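Local atomic coordinates of aminopeptidase (Aneurinibacillus sp. AM-1, PDB entry 5IB9), a protein that probably acts as a zinc-dependent aminopeptidase of the M28 family, carries a protease-associated domain, and is held here with an inhibitor in its active site. Residues 6-9 with 10-13; 126-129 with 130-134; 158-161 with 162-165; 396-399 with 400-403. All coordinates share one frame; numbering follows the deposited sequence.

Contact 1 of 4, residues 6-9 with 10-13; sequences DHQI and TKRT. With ZN (zinc ion), chain E.
Asp6 gives its backbone carbonyl to Thr10 N at 2.9 Å, while its carboxylate makes a salt bridge with Arg333. His7 follows with the next helical bond, its O taking Lys11 N, and the CG of Lys11 lies against that same carbonyl. Gln8 contributes a side-chain contact as well. Its chain bends at chi2 (-61°) and brings the amide alongside the extended Arg12, the amide and guanidinium planes nearly coplanar at 19°. Arg12 NH1 then gives nearly straight to Gln8 OE1 at 2.8 Å and, on a lone pair, to Gln8 O at 2.9 Å, so one nitrogen ties side chain and backbone of the same residue; a long arginine suits this reach back over a turn. Ile9 is buried against Val254, Met255 and Leu258, as a branched apolar residue should be, and its O accepts Arg12 N at 3.0 Å and, weakly, Thr13 N. Thr13 then chelates a zinc ion through O at 2.1 Å and OG1 at 2.2 Å, with three waters and Asp386 completing the shell; OG1 is also hydrogen-bonded to Asp390 OD1. The arrangement is a helix C-terminus running into a peripheral zinc site.

Contact 2 of 4, residues 126-129 with 130-134; sequences SFAD and KVRNA
Asp129 OD2 is gripped by two nitrogens of Arg132, NH2 at 2.8 Å and, weakly, NE at 3.5 Å, in a salt bridge between residues three apart on the helix. The NH2 bond is nearly straight (168°) and lies in the guanidinium plane, yet it meets the carboxylate from above its own plane; the two flat groups are turned 73° against each other, so this is no paired, side-on bridge. The bend of the arginine at chi3 (-69°) folds the guanidinium back along the helix. There Ala128 O lies under one face and Ala128 CB comes within 3.3 Å of NH2. A methyl leaves room for the flat group to settle close to the backbone. Arg132 NH1 has a second acidic mate, Asp160, so the guanidinium is held from two sides and its rotation is probably fixed.

At the start of the helix, Ser126 OG accepts Asp129 N at 3.0 Å, the work of a small hydroxyl residue at an N-cap. Regular backbone bonds follow, from Lys130 N to Ser126 O through Asn133 N to Asp129 O, the last a short 2.7 Å. Lys130 is buried, and its amine is satisfied by the carbonyls of Gln121, Leu102 and Gly123, while Phe127 on another side meets the ring of Phe85. The whole is a serine N-capped helix, the one that connects the neighbouring parallel strands 117-121 and 141-145 in a beta-alpha-beta unit of the PA domain.

Contact 3 of 4, residues 158-161 with 162-165; sequences GSDA and SFVA
Asp160 CB sits over one face of the Phe163 ring, offset toward the rim, in a CH-pi contact across a type I beta turn that runs from Asp160 to Phe163 in the loop leading to strand 165-169 of the PA domain. The CB lies 3.7 Å from the ring centroid and 22° off the normal. Gly158 O comes to the ring from another direction, near its plane, at 3.3 Å from Phe163 CE2, so the phenyl has a methylene over a face and a carbonyl at an edge. Its CG lies beside the backbone N (chi1 -60°), which swings the ring back beneath the turn.

The turn is closed by Phe163 N giving to Asp160 O at 3.1 Å. Asp160 suits the first position because its carboxylate can fold forward: with CG opposite the backbone N (chi1 -173°), OD1 takes Ser162 N in a nearly straight bond of 2.8 Å from above the carboxylate plane, an Asx turn laid over the beta turn. OD2 of the same carboxylate meets Arg132 of helix 127-136 in a salt bridge, dividing the acid between loop and helix. Replacing Phe163 by an alanine would probably strip Asp160 CB of its aromatic cover and open a gap toward Val131 and Leu156, leaving the loop less firmly seated on the helix.

The outer side faces the second subunit, whose Lys136 bonds to Ala161 O, while a water donates to Phe163 O. Ser162 OG lies 2.7 Å from Asp160 OD1 and is hydrogen-bonded to Ser162 OG of the second subunit.

Contact 4 of 4, residues 396-399 with 400-403; sequences VYQA and ARPG
Tyr397 and Arg401 make the dense side of this helix end. Arg401 CB stands over one face of the tyrosine ring, 3.5 Å from its centroid and 15° off the normal, a CH-pi contact in which the two side chains cross at about a right angle. Its nearest ring atom is CZ, at 3.4 Å. The ring reaches this place because Tyr397 CG lies opposite the backbone N (chi1 -172°), bringing the phenol along the helix toward its last turn. A broad aromatic suits the spot, since it also packs on Gln8 and Ile9 of helix 6-10 and on Leu258. A serine in place of Tyr397 would probably leave Arg401 CB without its aromatic floor and open a gap between the helix end and helix 6-10.

Beneath, Val396 O accepts Ala400 N at 2.8 Å and Tyr397 O accepts Arg401 N at 2.8 Å. Ala400, buried against Leu264, is small enough for the helix to lie close to strand 263-269. Gln398 runs beside Arg401, but its amide is bonded to Arg333 and to Val406 O.

The other side is looser and watered. Arg401 NH1 comes only within 3.6 Å of Gln398 O, obliquely. One water lies 2.8 Å from Gln398 O and within reach of Gly403 O, and a second lies between Ala399 O and Gly403 O. The chemistry implies a division of labour: carbon against the ring face probably steadies the base of the arginine, while water, and weakly Thr262 at Ala399 O, meets carbonyls beyond the last helical N-H groups.

Overall arrangement
Along the chain the contacts come in series, 1 to 4, yet in space they form two pairs on opposite sides of the chain's centre. Contacts 1 and 4 have centres 13 Å apart and touch, bringing the N-terminal helix 6-10 against the end of helix 382-400; contact 1 also holds a zinc ion through Thr13. Contacts 2 and 3, centres 9 Å apart, both lie within the PA domain and are joined by the Arg132 to Asp160 salt bridge between helix 127-136 and the loop before strand 165-169; contact 3 also reaches the second subunit. About 50 Å separates the centres of contacts 1 and 2, so the pairs belong to two distant parts of the molecule, with the inhibitor-bound active site belonging to neither.

Contact 1 of 4, residues 6-9 with 10-13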
loop_
_atom_site.group_PDB
_atom_site.type_symbol
_atom_site.label_atom_id
_atom_site.label_comp_id
_atom_site.label_asym_id
_atom_site.label_seq_id
_atom_site.Cartn_x
_atom_site.Cartn_y
_atom_site.Cartn_z
ATOM N N ASP A 6 -39.569 -3.133 6.151
ATOM C CA ASP A 6 -38.930 -4.174 5.333
ATOM C C ASP A 6 -39.591 -4.279 3.974
ATOM O O ASP A 6 -38.926 -4.616 3.004
ATOM C CB ASP A 6 -38.962 -5.572 5.950
ATOM C CG ASP A 6 -38.200 -5.677 7.262
ATOM O OD1 ASP A 6 -37.278 -4.834 7.564
ATOM O OD2 ASP A 6 -38.496 -6.678 7.982
ATOM N N HIS A 7 -40.916 -3.967 3.896
ATOM C CA HIS A 7 -41.639 -4.067 2.632
ATOM C C HIS A 7 -41.071 -3.127 1.531
ATOM O O HIS A 7 -41.100 -3.476 0.340
ATOM C CB HIS A 7 -43.150 -3.824 2.868
ATOM C CG HIS A 7 -43.888 -4.994 3.475
ATOM N ND1 HIS A 7 -45.265 -5.018 3.641
ATOM C CD2 HIS A 7 -43.445 -6.188 3.958
ATOM C CE1 HIS A 7 -45.630 -6.158 4.206
ATOM N NE2 HIS A 7 -44.543 -6.880 4.428
ATOM N N GLN A 8 -40.472 -2.005 1.959
ATOM C CA GLN A 8 -39.830 -1.086 0.968
ATOM C C GLN A 8 -38.675 -1.793 0.258
ATOM O O GLN A 8 -38.424 -1.554 -0.913
ATOM C CB GLN A 8 -39.287 0.166 1.650
ATOM C CG GLN A 8 -40.373 1.043 2.268
ATOM C CD GLN A 8 -41.389 1.569 1.205
ATOM O OE1 GLN A 8 -41.207 1.427 0.012
ATOM N NE2 GLN A 8 -42.483 2.107 1.672
ATOM N N ILE A 9 -38.065 -2.782 0.916
ATOM C CA ILE A 9 -36.986 -3.547 0.270
ATOM C C ILE A 9 -37.527 -4.820 -0.410
ATOM O O ILE A 9 -37.294 -5.063 -1.562
ATOM C CB ILE A 9 -35.975 -3.985 1.353
ATOM C CG1 ILE A 9 -35.409 -2.768 2.151
ATOM C CG2 ILE A 9 -34.945 -4.921 0.761
ATOM C CD1 ILE A 9 -34.692 -1.795 1.206
ATOM N N THR A 10 -38.400 -5.584 0.311
ATOM C CA THR A 10 -38.778 -6.896 -0.218
ATOM C C THR A 10 -39.737 -6.829 -1.417
ATOM O O THR A 10 -39.781 -7.794 -2.174
ATOM C CB THR A 10 -39.382 -7.815 0.893
ATOM O OG1 THR A 10 -40.551 -7.185 1.406
ATOM C CG2 THR A 10 -38.380 -7.900 2.101
ATOM N N LYS A 11 -40.452 -5.706 -1.529
ATOM C CA LYS A 11 -41.293 -5.602 -2.728
ATOM C C LYS A 11 -40.522 -5.228 -3.998
ATOM O O LYS A 11 -41.059 -5.274 -5.119
ATOM C CB LYS A 11 -42.332 -4.561 -2.542
ATOM C CG LYS A 11 -41.865 -3.100 -2.561
ATOM C CD LYS A 11 -43.124 -2.187 -2.396
ATOM C CE LYS A 11 -42.802 -0.763 -2.223
ATOM N NZ LYS A 11 -44.095 0.022 -2.127
ATOM N N ARG A 12 -39.272 -4.830 -3.854
ATOM C CA ARG A 12 -38.452 -4.318 -4.937
ATOM C C ARG A 12 -37.284 -5.207 -5.324
ATOM O O ARG A 12 -36.672 -4.968 -6.361
ATOM C CB ARG A 12 -37.844 -2.966 -4.502
ATOM C CG ARG A 12 -38.849 -1.912 -4.259
ATOM C CD ARG A 12 -38.157 -0.555 -4.277
ATOM N NE ARG A 12 -39.193 0.456 -4.510
ATOM C CZ ARG A 12 -39.951 0.921 -3.541
ATOM N NH1 ARG A 12 -39.830 0.525 -2.302
ATOM N NH2 ARG A 12 -40.917 1.862 -3.802
ATOM N N THR A 13 -36.873 -6.225 -4.539
ATOM C CA THR A 13 -35.706 -6.995 -4.950
ATOM C C THR A 13 -35.956 -7.959 -6.115
ATOM O O THR A 13 -36.731 -8.939 -6.051
ATOM C CB THR A 13 -35.293 -7.852 -3.718
ATOM O OG1 THR A 13 -36.506 -8.477 -3.165
ATOM C CG2 THR A 13 -34.605 -7.001 -2.573
HETATM ZN ZN ZN E . -37.704 -9.809 -4.378
HETATM O O HOH W 1 -38.785 -10.318 -2.635
HETATM O O HOH W 2 -39.325 -8.333 -4.805
HETATM O O HOH W 3 -38.762 -11.084 -5.612
#

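Contact 2 of 4, residues 126-129 with 130-134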
loop_
_atom_site.group_PDB
_atom_site.type_symbol
_atom_site.label_atom_id
_atom_site.label_comp_id
_atom_site.label_asym_id
_atom_site.label_seq_id
_atom_site.Cartn_x
_atom_site.Cartn_y
_atom_site.Cartn_z
ATOM N N SER A 126 2.606 -20.072 7.981
ATOM C CA SER A 126 2.170 -19.852 6.579
ATOM C C SER A 126 3.111 -20.622 5.677
ATOM O O SER A 126 4.292 -20.776 6.074
ATOM C CB SER A 126 2.231 -18.372 6.177
ATOM O OG SER A 126 3.488 -17.802 6.467
ATOM N N PHE A 127 2.627 -21.080 4.517
ATOM C CA PHE A 127 3.546 -21.559 3.445
ATOM C C PHE A 127 4.695 -20.591 3.197
ATOM O O PHE A 127 5.859 -20.973 3.120
ATOM C CB PHE A 127 2.850 -21.805 2.139
ATOM C CG PHE A 127 1.769 -22.805 2.197
ATOM C CD1 PHE A 127 0.484 -22.469 1.755
ATOM C CD2 PHE A 127 2.016 -24.115 2.650
ATOM C CE1 PHE A 127 -0.545 -23.405 1.773
ATOM C CE2 PHE A 127 0.999 -25.063 2.675
ATOM C CZ PHE A 127 -0.294 -24.718 2.245
ATOM N N ALA A 128 4.383 -19.309 3.032
ATOM C CA ALA A 128 5.417 -18.267 2.989
ATOM C C ALA A 128 6.530 -18.353 4.042
ATOM O O ALA A 128 7.709 -18.232 3.719
ATOM C CB ALA A 128 4.729 -16.862 3.084
ATOM N N ASP A 129 6.169 -18.472 5.320
ATOM C CA ASP A 129 7.203 -18.489 6.346
ATOM C C ASP A 129 8.096 -19.751 6.353
ATOM O O ASP A 129 9.285 -19.659 6.567
ATOM C CB ASP A 129 6.591 -18.318 7.723
ATOM C CG ASP A 129 6.428 -16.841 8.115
ATOM O OD1 ASP A 129 5.764 -16.633 9.158
ATOM O OD2 ASP A 129 6.961 -15.924 7.410
ATOM N N LYS A 130 7.485 -20.891 6.082
ATOM C CA LYS A 130 8.207 -22.175 5.907
ATOM C C LYS A 130 9.232 -22.005 4.836
ATOM O O LYS A 130 10.379 -22.356 5.045
ATOM C CB LYS A 130 7.242 -23.289 5.529
ATOM C CG LYS A 130 6.285 -23.721 6.620
ATOM C CD LYS A 130 5.166 -24.518 5.956
ATOM C CE LYS A 130 3.969 -24.964 6.874
ATOM N NZ LYS A 130 4.414 -25.835 8.020
ATOM N N VAL A 131 8.859 -21.426 3.687
ATOM C CA VAL A 131 9.845 -21.207 2.618
ATOM C C VAL A 131 10.964 -20.236 3.063
ATOM O O VAL A 131 12.179 -20.457 2.815
ATOM C CB VAL A 131 9.155 -20.779 1.296
ATOM C CG1 VAL A 131 10.182 -20.452 0.231
ATOM C CG2 VAL A 131 8.237 -21.887 0.818
ATOM N N ARG A 132 10.585 -19.098 3.655
ATOM C CA ARG A 132 11.620 -18.144 4.071
ATOM C C ARG A 132 12.543 -18.707 5.177
ATOM O O ARG A 132 13.763 -18.528 5.129
ATOM C CB ARG A 132 10.970 -16.828 4.547
ATOM C CG ARG A 132 10.593 -15.848 3.433
ATOM C CD ARG A 132 10.090 -14.533 4.064
ATOM N NE ARG A 132 8.812 -14.777 4.712
ATOM C CZ ARG A 132 7.633 -14.386 4.222
ATOM N NH1 ARG A 132 7.553 -13.674 3.078
ATOM N NH2 ARG A 132 6.515 -14.698 4.890
ATOM N N ASN A 133 11.968 -19.412 6.143
ATOM C CA ASN A 133 12.785 -20.020 7.223
ATOM C C ASN A 133 13.860 -20.972 6.665
ATOM O O ASN A 133 15.029 -20.907 7.074
ATOM C CB ASN A 133 11.912 -20.735 8.255
ATOM C CG ASN A 133 10.970 -19.781 9.021
ATOM O OD1 ASN A 133 9.911 -20.212 9.506
ATOM N ND2 ASN A 133 11.313 -18.487 9.056
ATOM N N ALA A 134 13.468 -21.808 5.697
ATOM C CA ALA A 134 14.403 -22.748 5.015
ATOM C C ALA A 134 15.426 -22.037 4.136
ATOM O O ALA A 134 16.632 -22.378 4.149
ATOM C CB ALA A 134 13.591 -23.806 4.207
#

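Contact 3 of 4, residues 158-161 with 162-165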
loop_
_atom_site.group_PDB
_atom_site.type_symbol
_atom_site.label_atom_id
_atom_site.label_comp_id
_atom_site.label_asym_id
_atom_site.label_seq_id
_atom_site.Cartn_x
_atom_site.Cartn_y
_atom_site.Cartn_z
ATOM N N GLY A 158 2.378 -13.541 -1.950
ATOM C CA GLY A 158 2.821 -12.426 -2.721
ATOM C C GLY A 158 4.219 -12.639 -3.201
ATOM O O GLY A 158 4.922 -13.580 -2.785
ATOM N N SER A 159 4.608 -11.780 -4.119
ATOM C CA SER A 159 5.946 -11.786 -4.674
ATOM C C SER A 159 6.920 -11.634 -3.543
ATOM O O SER A 159 6.651 -10.902 -2.575
ATOM C CB SER A 159 6.101 -10.620 -5.672
ATOM O OG SER A 159 5.466 -9.407 -5.212
ATOM N N ASP A 160 8.045 -12.321 -3.608
ATOM C CA ASP A 160 9.060 -12.163 -2.565
ATOM C C ASP A 160 10.368 -12.859 -2.905
ATOM O O ASP A 160 10.408 -14.085 -3.069
ATOM C CB ASP A 160 8.551 -12.621 -1.183
ATOM C CG ASP A 160 9.538 -12.298 -0.053
ATOM O OD1 ASP A 160 10.683 -11.901 -0.371
ATOM O OD2 ASP A 160 9.177 -12.426 1.151
ATOM N N ALA A 161 11.449 -12.080 -2.981
ATOM C CA ALA A 161 12.729 -12.601 -3.458
ATOM C C ALA A 161 13.527 -13.273 -2.340
ATOM O O ALA A 161 14.634 -13.790 -2.553
ATOM C CB ALA A 161 13.550 -11.502 -4.162
ATOM N N SER A 162 12.942 -13.297 -1.150
ATOM C CA SER A 162 13.492 -14.125 -0.085
ATOM C C SER A 162 13.184 -15.593 -0.351
ATOM O O SER A 162 13.898 -16.475 0.148
ATOM C CB SER A 162 12.914 -13.748 1.246
ATOM O OG SER A 162 12.813 -12.349 1.237
ATOM N N PHE A 163 12.132 -15.838 -1.119
ATOM C CA PHE A 163 11.741 -17.235 -1.425
ATOM C C PHE A 163 12.745 -18.044 -2.268
ATOM O O PHE A 163 13.661 -17.527 -2.943
ATOM C CB PHE A 163 10.395 -17.284 -2.125
ATOM C CG PHE A 163 9.221 -16.706 -1.353
ATOM C CD1 PHE A 163 9.111 -16.790 0.038
ATOM C CD2 PHE A 163 8.170 -16.145 -2.079
ATOM C CE1 PHE A 163 7.966 -16.293 0.685
ATOM C CE2 PHE A 163 7.033 -15.655 -1.437
ATOM C CZ PHE A 163 6.953 -15.726 -0.050
ATOM N N VAL A 164 12.566 -19.366 -2.218
ATOM C CA VAL A 164 13.228 -20.225 -3.223
ATOM C C VAL A 164 12.114 -21.069 -3.705
ATOM O O VAL A 164 11.045 -21.044 -3.123
ATOM C CB VAL A 164 14.378 -21.120 -2.661
ATOM C CG1 VAL A 164 15.531 -20.257 -2.197
ATOM C CG2 VAL A 164 13.859 -22.043 -1.550
ATOM N N ALA A 165 12.335 -21.847 -4.778
ATOM C CA ALA A 165 11.245 -22.605 -5.358
ATOM C C ALA A 165 10.548 -23.470 -4.304
ATOM O O ALA A 165 11.212 -24.049 -3.427
ATOM C CB ALA A 165 11.770 -23.465 -6.556
HETATM O O HOH W 4 13.452 -15.605 -4.888
#

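Contact 4 of 4, residues 396-399 with 400-403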
loop_
_atom_site.group_PDB
_atom_site.type_symbol
_atom_site.label_atom_id
_atom_site.label_comp_id
_atom_site.label_asym_id
_atom_site.label_seq_id
_atom_site.Cartn_x
_atom_site.Cartn_y
_atom_site.Cartn_z
ATOM N N VAL A 396 -29.714 -3.297 6.202
ATOM C CA VAL A 396 -29.151 -1.995 5.910
ATOM C C VAL A 396 -30.245 -0.894 6.092
ATOM O O VAL A 396 -29.994 0.142 6.696
ATOM C CB VAL A 396 -28.593 -1.949 4.522
ATOM C CG1 VAL A 396 -28.282 -0.468 4.035
ATOM C CG2 VAL A 396 -27.295 -2.841 4.430
ATOM N N TYR A 397 -31.444 -1.193 5.583
ATOM C CA TYR A 397 -32.466 -0.129 5.656
ATOM C C TYR A 397 -32.959 0.073 7.046
ATOM O O TYR A 397 -33.481 1.158 7.381
ATOM C CB TYR A 397 -33.621 -0.599 4.783
ATOM C CG TYR A 397 -34.696 0.433 4.567
ATOM C CD1 TYR A 397 -34.385 1.625 3.923
ATOM C CD2 TYR A 397 -35.975 0.165 4.928
ATOM C CE1 TYR A 397 -35.414 2.596 3.610
ATOM C CE2 TYR A 397 -36.994 1.136 4.658
ATOM C CZ TYR A 397 -36.698 2.311 4.043
ATOM O OH TYR A 397 -37.770 3.261 3.804
ATOM N N GLN A 398 -32.836 -0.932 7.936
ATOM C CA GLN A 398 -33.213 -0.689 9.322
ATOM C C GLN A 398 -32.422 0.544 9.864
ATOM O O GLN A 398 -32.932 1.338 10.647
ATOM C CB GLN A 398 -32.892 -1.880 10.202
ATOM C CG GLN A 398 -33.278 -1.723 11.734
ATOM C CD GLN A 398 -33.462 -3.033 12.432
ATOM O OE1 GLN A 398 -33.659 -4.093 11.785
ATOM N NE2 GLN A 398 -33.365 -3.016 13.765
ATOM N N ALA A 399 -31.151 0.682 9.446
ATOM C CA ALA A 399 -30.368 1.893 9.832
ATOM C C ALA A 399 -30.587 2.990 8.798
ATOM O O ALA A 399 -30.795 4.198 9.220
ATOM C CB ALA A 399 -28.821 1.511 9.910
ATOM N N ALA A 400 -30.656 2.731 7.485
ATOM C CA ALA A 400 -30.584 3.820 6.523
ATOM C C ALA A 400 -31.930 4.525 6.377
ATOM O O ALA A 400 -31.990 5.655 5.824
ATOM C CB ALA A 400 -30.127 3.368 5.150
ATOM N N ARG A 401 -33.039 3.851 6.752
ATOM C CA ARG A 401 -34.385 4.589 6.611
ATOM C C ARG A 401 -34.390 5.837 7.486
ATOM O O ARG A 401 -33.784 5.948 8.515
ATOM C CB ARG A 401 -35.515 3.639 6.996
ATOM C CG ARG A 401 -35.544 3.312 8.507
ATOM C CD ARG A 401 -36.502 2.055 8.518
ATOM N NE ARG A 401 -37.498 2.209 9.544
ATOM C CZ ARG A 401 -37.450 1.614 10.722
ATOM N NH1 ARG A 401 -36.443 0.795 11.022
ATOM N NH2 ARG A 401 -38.405 1.828 11.608
ATOM N N PRO A 402 -35.189 6.853 7.128
ATOM C CA PRO A 402 -35.140 8.042 7.949
ATOM C C PRO A 402 -35.625 7.733 9.386
ATOM O O PRO A 402 -36.630 7.018 9.586
ATOM C CB PRO A 402 -36.111 8.967 7.215
ATOM C CG PRO A 402 -36.124 8.465 5.730
ATOM C CD PRO A 402 -35.966 6.966 5.882
ATOM N N GLY A 403 -34.969 8.339 10.344
ATOM C CA GLY A 403 -35.260 8.228 11.744
ATOM C C GLY A 403 -34.147 7.537 12.519
ATOM O O GLY A 403 -33.221 6.956 11.927
HETATM O O HOH W 5 -33.136 4.041 11.196
HETATM O O HOH W 6 -30.105 6.075 11.568
#